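Local coordinates for Mll7089 protein (Mesorhizobium loti, PDB 2OZ8) that is of unconfirmed function but is probably a magnesium-dependent hydro-lyase of the mandelate racemase/muconate lactonizing enzyme type, at residues R239-G250 / L261-N271. Sequence-based numbering, arbitrary orientation. Where two conformers were deposited one is given.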
loop_
_atom_site.group_PDB
_atom_site.type_symbol
_atom_site.label_atom_id
_atom_site.label_comp_id
_atom_site.label_asym_id
_atom_site.label_seq_id
_atom_site.Cartn_x
_atom_site.Cartn_y
_atom_site.Cartn_z
ATOM N N ARG A 239 -1.819 -8.170 -17.040
ATOM C CA ARG A 239 -3.178 -8.506 -16.681
ATOM C C ARG A 239 -4.067 -7.257 -16.894
ATOM O O ARG A 239 -5.196 -7.380 -17.370
ATOM C CB ARG A 239 -3.280 -8.964 -15.211
ATOM C CG ARG A 239 -3.235 -10.471 -14.978
ATOM C CD ARG A 239 -4.378 -10.891 -14.056
ATOM N NE ARG A 239 -4.335 -10.224 -12.777
ATOM C CZ ARG A 239 -5.320 -9.523 -12.219
ATOM N NH1 ARG A 239 -6.536 -9.413 -12.765
ATOM N NH2 ARG A 239 -5.056 -8.925 -11.066
ATOM N N HIS A 240 -3.543 -6.083 -16.519
ATOM C CA HIS A 240 -4.272 -4.833 -16.610
ATOM C C HIS A 240 -4.370 -4.263 -18.017
ATOM O O HIS A 240 -5.379 -3.635 -18.322
ATOM C CB HIS A 240 -3.710 -3.797 -15.660
ATOM C CG HIS A 240 -3.711 -4.235 -14.224
ATOM N ND1 HIS A 240 -2.911 -3.639 -13.267
ATOM C CD2 HIS A 240 -4.426 -5.200 -13.576
ATOM C CE1 HIS A 240 -3.110 -4.243 -12.097
ATOM N NE2 HIS A 240 -4.037 -5.179 -12.255
ATOM N N ALA A 241 -3.374 -4.495 -18.879
ATOM C CA ALA A 241 -3.306 -3.797 -20.170
ATOM C C ALA A 241 -3.856 -4.611 -21.304
ATOM O O ALA A 241 -4.351 -4.055 -22.295
ATOM C CB ALA A 241 -1.839 -3.389 -20.505
ATOM N N VAL A 242 -3.738 -5.926 -21.172
ATOM C CA VAL A 242 -4.127 -6.884 -22.202
ATOM C C VAL A 242 -5.618 -7.203 -21.950
ATOM O O VAL A 242 -5.990 -8.121 -21.182
ATOM C CB VAL A 242 -3.202 -8.139 -22.134
ATOM C CG1 VAL A 242 -3.585 -9.145 -23.124
ATOM C CG2 VAL A 242 -1.742 -7.753 -22.363
ATOM N N THR A 243 -6.478 -6.436 -22.582
ATOM C CA THR A 243 -7.877 -6.537 -22.340
ATOM C C THR A 243 -8.516 -7.508 -23.309
ATOM O O THR A 243 -9.726 -7.775 -23.195
ATOM C CB THR A 243 -8.535 -5.147 -22.593
ATOM O OG1 THR A 243 -8.237 -4.763 -23.914
ATOM C CG2 THR A 243 -7.974 -4.086 -21.679
ATOM N N TRP A 244 -7.747 -7.998 -24.299
ATOM C CA TRP A 244 -8.289 -8.873 -25.358
ATOM C C TRP A 244 -7.949 -10.383 -25.170
ATOM O O TRP A 244 -8.417 -11.230 -25.936
ATOM C CB TRP A 244 -7.840 -8.372 -26.762
ATOM C CG TRP A 244 -6.325 -8.322 -26.906
ATOM C CD1 TRP A 244 -5.522 -9.306 -27.371
ATOM C CD2 TRP A 244 -5.438 -7.238 -26.484
ATOM N NE1 TRP A 244 -4.192 -8.923 -27.286
ATOM C CE2 TRP A 244 -4.109 -7.660 -26.759
ATOM C CE3 TRP A 244 -5.651 -5.954 -25.945
ATOM C CZ2 TRP A 244 -2.988 -6.847 -26.525
ATOM C CZ3 TRP A 244 -4.512 -5.132 -25.674
ATOM C CH2 TRP A 244 -3.205 -5.591 -25.973
ATOM N N THR A 245 -7.114 -10.739 -24.200
ATOM C CA THR A 245 -6.803 -12.141 -24.012
ATOM C C THR A 245 -6.423 -12.374 -22.581
ATOM O O THR A 245 -6.277 -11.402 -21.842
ATOM C CB THR A 245 -5.688 -12.663 -25.000
ATOM O OG1 THR A 245 -5.595 -14.066 -24.879
ATOM C CG2 THR A 245 -4.318 -12.112 -24.704
ATOM N N GLN A 246 -6.238 -13.643 -22.195
ATOM C CA GLN A 246 -5.930 -14.015 -20.809
ATOM C C GLN A 246 -4.456 -14.324 -20.598
ATOM O O GLN A 246 -3.824 -14.876 -21.488
ATOM C CB GLN A 246 -6.751 -15.232 -20.415
ATOM C CG GLN A 246 -8.258 -14.951 -20.239
ATOM C CD GLN A 246 -9.086 -16.224 -20.096
ATOM O OE1 GLN A 246 -9.719 -16.449 -19.083
ATOM N NE2 GLN A 246 -9.075 -17.060 -21.129
ATOM N N ILE A 247 -3.921 -13.963 -19.421
ATOM C CA ILE A 247 -2.560 -14.245 -19.045
ATOM C C ILE A 247 -2.546 -15.473 -18.146
ATOM O O ILE A 247 -2.997 -15.432 -16.994
ATOM C CB ILE A 247 -1.932 -13.047 -18.302
ATOM C CG1 ILE A 247 -2.105 -11.722 -19.095
ATOM C CG2 ILE A 247 -0.471 -13.320 -17.952
ATOM C CD1 ILE A 247 -1.319 -11.649 -20.436
ATOM N N ASN A 248 -2.008 -16.574 -18.656
ATOM C CA ASN A 248 -2.113 -17.850 -17.989
ATOM C C ASN A 248 -0.762 -18.026 -17.338
ATOM O O ASN A 248 0.238 -17.879 -17.982
ATOM C CB ASN A 248 -2.469 -18.916 -19.047
ATOM C CG ASN A 248 -2.678 -20.316 -18.473
ATOM O OD1 ASN A 248 -1.985 -20.724 -17.569
ATOM N ND2 ASN A 248 -3.632 -21.066 -19.036
ATOM N N SER A 249 -0.719 -18.306 -16.047
ATOM C CA SER A 249 0.547 -18.275 -15.309
ATOM C C SER A 249 0.634 -19.353 -14.263
ATOM O O SER A 249 -0.365 -19.799 -13.751
ATOM C CB SER A 249 0.735 -16.937 -14.593
ATOM O OG SER A 249 2.118 -16.624 -14.557
ATOM N N GLY A 250 1.846 -19.770 -13.961
ATOM C CA GLY A 250 2.136 -20.599 -12.787
ATOM C C GLY A 250 3.116 -21.738 -13.010
ATOM O O GLY A 250 3.343 -22.533 -12.085
ATOM N N LEU A 261 1.473 -16.596 -5.930
ATOM C CA LEU A 261 1.110 -16.011 -7.205
ATOM C C LEU A 261 -0.302 -15.451 -7.146
ATOM O O LEU A 261 -0.580 -14.351 -7.634
ATOM C CB LEU A 261 1.223 -17.051 -8.303
ATOM C CG LEU A 261 1.124 -16.513 -9.738
ATOM C CD1 LEU A 261 2.409 -15.751 -10.166
ATOM C CD2 LEU A 261 0.804 -17.667 -10.663
ATOM N N LEU A 262 -1.198 -16.217 -6.520
ATOM C CA LEU A 262 -2.577 -15.768 -6.324
ATOM C C LEU A 262 -2.665 -14.524 -5.453
ATOM O O LEU A 262 -3.381 -13.593 -5.781
ATOM C CB LEU A 262 -3.457 -16.914 -5.803
ATOM C CG LEU A 262 -3.641 -18.089 -6.800
ATOM C CD1 LEU A 262 -4.505 -19.192 -6.219
ATOM C CD2 LEU A 262 -4.218 -17.617 -8.168
ATOM N N GLU A 263 -1.899 -14.479 -4.369
ATOM C CA GLU A 263 -1.928 -13.330 -3.488
ATOM C C GLU A 263 -1.452 -12.050 -4.180
ATOM O O GLU A 263 -1.882 -10.965 -3.857
ATOM C CB GLU A 263 -1.105 -13.633 -2.251
ATOM C CG GLU A 263 -1.799 -14.643 -1.405
ATOM C CD GLU A 263 -0.980 -15.206 -0.257
ATOM O OE1 GLU A 263 0.023 -14.574 0.166
ATOM O OE2 GLU A 263 -1.399 -16.282 0.237
ATOM N N ALA A 264 -0.574 -12.207 -5.155
ATOM C CA ALA A 264 -0.034 -11.122 -5.907
ATOM C C ALA A 264 -0.953 -10.685 -7.050
ATOM O O ALA A 264 -0.604 -9.730 -7.752
ATOM C CB ALA A 264 1.363 -11.529 -6.463
ATOM N N HIS A 265 -2.093 -11.349 -7.256
ATOM C CA HIS A 265 -3.045 -10.983 -8.334
ATOM C C HIS A 265 -2.443 -11.026 -9.738
ATOM O O HIS A 265 -2.793 -10.221 -10.586
ATOM C CB HIS A 265 -3.683 -9.619 -8.076
ATOM C CG HIS A 265 -4.249 -9.488 -6.698
ATOM N ND1 HIS A 265 -5.392 -10.156 -6.293
ATOM C CD2 HIS A 265 -3.801 -8.806 -5.617
ATOM C CE1 HIS A 265 -5.616 -9.889 -5.019
ATOM N NE2 HIS A 265 -4.679 -9.054 -4.595
ATOM N N ALA A 266 -1.573 -12.013 -9.959
ATOM C CA ALA A 266 -0.629 -12.084 -11.061
ATOM C C ALA A 266 -1.018 -13.085 -12.173
ATOM O O ALA A 266 -0.211 -13.415 -13.032
ATOM C CB ALA A 266 0.751 -12.428 -10.492
ATOM N N ALA A 267 -2.257 -13.548 -12.179
ATOM C CA ALA A 267 -2.691 -14.507 -13.153
ATOM C C ALA A 267 -4.137 -14.262 -13.454
ATOM O O ALA A 267 -4.935 -14.098 -12.537
ATOM C CB ALA A 267 -2.553 -15.927 -12.574
ATOM N N ASP A 268 -4.487 -14.248 -14.731
ATOM C CA ASP A 268 -5.891 -14.377 -15.100
ATOM C C ASP A 268 -6.308 -15.834 -15.019
ATOM O O ASP A 268 -7.460 -16.124 -14.727
ATOM C CB ASP A 268 -6.147 -13.887 -16.524
ATOM C CG ASP A 268 -5.938 -12.411 -16.690
ATOM O OD1 ASP A 268 -6.339 -11.606 -15.825
ATOM O OD2 ASP A 268 -5.392 -12.038 -17.736
ATOM N N ILE A 269 -5.396 -16.747 -15.322
ATOM C CA ILE A 269 -5.685 -18.191 -15.238
ATOM C C ILE A 269 -4.486 -18.820 -14.529
ATOM O O ILE A 269 -3.367 -18.398 -14.803
ATOM C CB ILE A 269 -5.797 -18.897 -16.607
ATOM C CG1 ILE A 269 -6.835 -18.264 -17.502
ATOM C CG2 ILE A 269 -6.112 -20.448 -16.460
ATOM C CD1 ILE A 269 -6.575 -18.565 -18.904
ATOM N N LEU A 270 -4.723 -19.763 -13.600
ATOM C CA LEU A 270 -3.619 -20.499 -12.977
ATOM C C LEU A 270 -3.398 -21.854 -13.689
ATOM O O LEU A 270 -4.369 -22.598 -13.800
ATOM C CB LEU A 270 -3.841 -20.655 -11.453
ATOM C CG LEU A 270 -2.847 -21.530 -10.630
ATOM C CD1 LEU A 270 -1.571 -20.797 -10.365
ATOM C CD2 LEU A 270 -3.457 -21.910 -9.310
ATOM N N ASN A 271 -2.200 -22.148 -14.245
ATOM C CA ASN A 271 -1.947 -23.506 -14.807
ATOM C C ASN A 271 -1.403 -24.432 -13.724
ATOM O O ASN A 271 -0.626 -24.022 -12.881
ATOM C CB ASN A 271 -0.982 -23.495 -15.999
ATOM C CG ASN A 271 -1.033 -24.799 -16.847
ATOM O OD1 ASN A 271 -0.027 -25.555 -16.910
ATOM N ND2 ASN A 271 -2.165 -25.040 -17.542
HETATM O O HOH W 1 -8.299 -9.904 -14.782
#
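Arg239, at the end of helix 232-241, reaches the turn after helix 255-263 of the following beta-alpha-beta unit, one repeat of the enolase-superfamily TIM barrel. Its guanidinium meets His265 O side-on: NE and NH2 each donate at 2.7 Å, with the oxygen close to the guanidinium plane, although NE stands above the carbonyl plane. The chain bends at chi2 and chi3, which turns this edge to the carbonyl. The Asp268 carboxylate stands nearly perpendicular to the guanidinium (89°), and a water appears to join Arg239 NH1 to Asp268 OD1, whose position is doubtful. In a second subunit, Asp233 pairs with Arg239 NH2 and Lys204 with Asp268 OD2, so this end of the contact lies at the subunit interface. A leucine in place of Arg239 would probably leave His265 O without both donors and Asp233 of the second subunit without its charged mate. Asp268 OD2 takes Ile247 N on its anti lone pair at 3.0 Å (163°), just ahead of the parallel pairing of strands 246-249 and 269-272. Ile247 O then accepts from both Asp268 N and Ile269 N. On the sheet face carrying Asn248 and Ile269, Gln246 crosses the isoleucine at about a right angle, CD lying 3.6 Å from Ile269 CD1. Asn248 CG, anti to its own N (chi1 -177°), brings ND2, hydrogen-bonded to Ser294 OG, to 3.6 Å from Ile269 CG2, while Asn248 OD1 lies 3.3 Å from Asn271 CB.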